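Local coordinates for protein Phi class glutathione transferase GSTF1 (Populus tremula x Populus tremuloides, PDB 4RI6) that probably catalyses the conjugation of glutathione to electrophilic substrates such as organic halides, as a phi class glutathione transferase of the detoxification system, at residues R18-T22 with S69-C73. Residues are numbered along the deposited sequence; the frame is centred on the assembly and turned at random.
Sequences RVLAT and SRAIC. With GSH (glutathione), chain C.
Arg18 leaves helix 14-25 with CG trans to the backbone N (chi1 178°) and bends at chi3, which swings its guanidinium past Ser69 and flat against that of Arg70, whose chain runs extended from CG to NE. The two planes lie 25° apart with centres 3.8 Å from each other. This stacked pair sits between Asp106 and the alpha-carboxylate of the gamma-glutamyl residue of glutathione, whose negative charges probably balance it; Asp106 forms a salt bridge with Arg70 and a weaker, long ion pair with Arg18, while Ser168 is hydrogen-bonded to Arg18 NE. Ser69 OG accepts a bent bond from Arg18 NH1 (3.0 Å) and donates to O11 of glutathione at 2.6 Å. Ser69 N hydrogen-bonds O12 of the same carboxylate at 2.8 Å, an anion held at the N-terminus of helix 69-79, where the helix dipole probably adds to its binding. In the thioredoxin-fold N-terminal domain this is the part of the glutathione site that holds the gamma-glutamyl end, and helices 14-25 and 69-79 pack almost parallel there, their local axes 9.3 Å apart. Farther from the ligand, Cys73 packs its sulfur against Arg18, Val19 and Thr22, SG lying 3.2 Å from Thr22 OG1. That hydroxyl donates back to Arg18 O, which Thr22 N approaches from the opposite face of the carbonyl plane. Val19 crosses Ile72 nearly at right angles, CG1 meeting CG2 at 3.9 Å, and Pro57 touches both residues.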
ATOM      1  N   ARG A  18      13.842  -2.989  -2.560  1.00 18.33           N
ATOM      2  CA  ARG A  18      12.942  -3.628  -1.614  1.00 18.20           C
ATOM      3  C   ARG A  18      12.850  -5.119  -1.907  1.00 17.98           C
ATOM      4  O   ARG A  18      12.940  -5.950  -1.008  1.00 18.87           O
ATOM      5  CB  ARG A  18      11.561  -2.973  -1.671  1.00 17.64           C
ATOM      6  CG  ARG A  18      10.540  -3.601  -0.746  1.00 18.45           C
ATOM      7  CD  ARG A  18       9.166  -2.910  -0.817  1.00 19.23           C
ATOM      8  NE  ARG A  18       9.314  -1.568  -0.292  1.00 19.80           N
ATOM      9  CZ  ARG A  18       9.399  -0.457  -1.005  1.00 20.63           C
ATOM     10  NH1 ARG A  18       9.281  -0.467  -2.329  1.00 19.09           N
ATOM     11  NH2 ARG A  18       9.606   0.680  -0.370  1.00 21.85           N
ATOM     12  N   VAL A  19      12.694  -5.467  -3.174  1.00 18.01           N
ATOM     13  CA  VAL A  19      12.587  -6.872  -3.526  1.00 17.18           C
ATOM     14  C   VAL A  19      13.914  -7.611  -3.308  1.00 18.51           C
ATOM     15  O   VAL A  19      13.932  -8.733  -2.790  1.00 19.13           O
ATOM     16  CB  VAL A  19      12.101  -7.031  -4.987  1.00 18.05           C
ATOM     17  CG1 VAL A  19      12.185  -8.471  -5.445  1.00 18.51           C
ATOM     18  CG2 VAL A  19      10.682  -6.534  -5.115  1.00 18.18           C
ATOM     19  N   LEU A  20      15.022  -6.987  -3.701  1.00 19.49           N
ATOM     20  CA  LEU A  20      16.326  -7.618  -3.562  1.00 19.69           C
ATOM     21  C   LEU A  20      16.645  -7.915  -2.116  1.00 20.18           C
ATOM     22  O   LEU A  20      17.149  -8.989  -1.791  1.00 21.12           O
ATOM     23  CB  LEU A  20      17.430  -6.740  -4.163  1.00 20.17           C
ATOM     24  CG  LEU A  20      17.385  -6.537  -5.673  1.00 22.59           C
ATOM     25  CD1 LEU A  20      18.518  -5.642  -6.121  1.00 22.16           C
ATOM     26  CD2 LEU A  20      17.491  -7.868  -6.395  1.00 24.03           C
ATOM     27  N   ALA A  21      16.365  -6.959  -1.238  1.00 20.91           N
ATOM     28  CA  ALA A  21      16.646  -7.152   0.168  1.00 21.00           C
ATOM     29  C   ALA A  21      15.827  -8.321   0.705  1.00 20.68           C
ATOM     30  O   ALA A  21      16.323  -9.111   1.517  1.00 22.06           O
ATOM     31  CB  ALA A  21      16.356  -5.884   0.947  1.00 20.69           C
ATOM     32  N   THR A  22      14.580  -8.432   0.251  1.00 19.31           N
ATOM     33  CA  THR A  22      13.718  -9.527   0.668  1.00 19.56           C
ATOM     34  C   THR A  22      14.232 -10.877   0.188  1.00 21.51           C
ATOM     35  O   THR A  22      14.298 -11.825   0.966  1.00 22.86           O
ATOM     36  CB  THR A  22      12.281  -9.293   0.167  1.00 18.65           C
ATOM     37  OG1 THR A  22      11.812  -8.055   0.714  1.00 18.27           O
ATOM     38  CG2 THR A  22      11.349 -10.437   0.577  1.00 19.82           C
ATOM     39  N   SER A  69       6.197  -4.054  -5.869  1.00 16.18           N
ATOM     40  CA  SER A  69       7.226  -4.566  -4.975  1.00 16.59           C
ATOM     41  C   SER A  69       6.706  -5.223  -3.704  1.00 16.96           C
ATOM     42  O   SER A  69       7.186  -6.288  -3.336  1.00 17.05           O
ATOM     43  CB  SER A  69       8.221  -3.450  -4.615  1.00 16.91           C
ATOM     44  OG  SER A  69       7.637  -2.361  -3.915  1.00 17.16           O
ATOM     45  N   ARG A  70       5.726  -4.629  -3.033  1.00 16.70           N
ATOM     46  CA  ARG A  70       5.281  -5.201  -1.775  1.00 15.69           C
ATOM     47  C   ARG A  70       4.488  -6.493  -1.998  1.00 16.52           C
ATOM     48  O   ARG A  70       4.537  -7.379  -1.160  1.00 16.97           O
ATOM     49  CB  ARG A  70       4.478  -4.182  -0.971  1.00 15.91           C
ATOM     50  CG  ARG A  70       5.320  -3.017  -0.510  1.00 16.03           C
ATOM     51  CD  ARG A  70       4.492  -1.861   0.001  1.00 15.95           C
ATOM     52  NE  ARG A  70       5.315  -0.656   0.220  1.00 15.35           N
ATOM     53  CZ  ARG A  70       5.668   0.199  -0.736  1.00 15.68           C
ATOM     54  NH1 ARG A  70       5.275   0.025  -1.999  1.00 16.35           N
ATOM     55  NH2 ARG A  70       6.400   1.254  -0.432  1.00 16.15           N
ATOM     56  N   ALA A  71       3.786  -6.607  -3.131  1.00 17.19           N
ATOM     57  CA  ALA A  71       3.088  -7.846  -3.490  1.00 17.22           C
ATOM     58  C   ALA A  71       4.087  -8.946  -3.813  1.00 16.96           C
ATOM     59  O   ALA A  71       3.959 -10.087  -3.374  1.00 18.21           O
ATOM     60  CB  ALA A  71       2.134  -7.619  -4.686  1.00 17.56           C
ATOM     61  N   ILE A  72       5.109  -8.582  -4.566  1.00 17.45           N
ATOM     62  CA  ILE A  72       6.184  -9.519  -4.864  1.00 17.97           C
ATOM     63  C   ILE A  72       6.811 -10.040  -3.560  1.00 18.91           C
ATOM     64  O   ILE A  72       7.063 -11.234  -3.410  1.00 18.32           O
ATOM     65  CB  ILE A  72       7.256  -8.855  -5.755  1.00 18.55           C
ATOM     66  CG1 ILE A  72       6.653  -8.543  -7.131  1.00 18.54           C
ATOM     67  CG2 ILE A  72       8.482  -9.764  -5.910  1.00 19.58           C
ATOM     68  CD1 ILE A  72       7.487  -7.653  -7.995  1.00 19.09           C
ATOM     69  N   CYS A  73       7.035  -9.142  -2.607  1.00 18.63           N
ATOM     70  CA  CYS A  73       7.710  -9.531  -1.376  1.00 18.46           C
ATOM     71  C   CYS A  73       6.818 -10.414  -0.520  1.00 18.75           C
ATOM     72  O   CYS A  73       7.298 -11.355   0.100  1.00 19.05           O
ATOM     73  CB  CYS A  73       8.150  -8.296  -0.598  1.00 17.31           C
ATOM     74  SG  CYS A  73       9.519  -7.405  -1.382  1.00 18.94           S
TER
HETATM   75  N1  GSH C 500       4.452   0.922  -6.569  0.58 23.00           N
HETATM   76  CA1 GSH C 500       5.471   0.322  -7.413  0.58 29.21           C
HETATM   77  C1  GSH C 500       6.244  -0.805  -6.758  0.58 18.45           C
HETATM   78  O11 GSH C 500       6.397  -0.712  -5.557  0.58 14.60           O
HETATM   79  O12 GSH C 500       6.671  -1.792  -7.402  0.58 17.58           O
HETATM   80  CB1 GSH C 500       6.396   1.489  -7.669  0.58 31.91           C
HETATM   81  CG1 GSH C 500       7.148   1.238  -8.942  0.58 29.28           C
HETATM   82  CD1 GSH C 500       7.906   2.475  -9.326  0.58 23.89           C
HETATM   83  OE1 GSH C 500       7.453   3.599  -9.230  0.58 27.64           O
HETATM   84  N2  GSH C 500       9.098   2.198  -9.805  0.58 25.99           N
HETATM   85  CA2 GSH C 500      10.057   3.138 -10.299  0.58 52.92           C
HETATM   86  C2  GSH C 500       9.978   3.104 -11.800  0.58 18.91           C
HETATM   87  O2  GSH C 500       9.741   2.047 -12.337  0.58 22.81           O
HETATM   88  CB2 GSH C 500      11.408   2.672  -9.741  0.58 21.30           C
HETATM   89  SG2 GSH C 500      11.759   3.361  -8.108  0.58 28.96           S
HETATM   90  N3  GSH C 500      10.188   4.258 -12.444  0.58 29.38           N
HETATM   91  CA3 GSH C 500      10.225   4.359 -13.887  0.58 29.46           C
HETATM   92  C3  GSH C 500       8.908   4.794 -14.472  0.58 25.76           C
HETATM   93  O31 GSH C 500       7.927   4.941 -13.713  0.58 40.35           O
HETATM   94  O32 GSH C 500       8.849   4.990 -15.701  0.58 28.40           O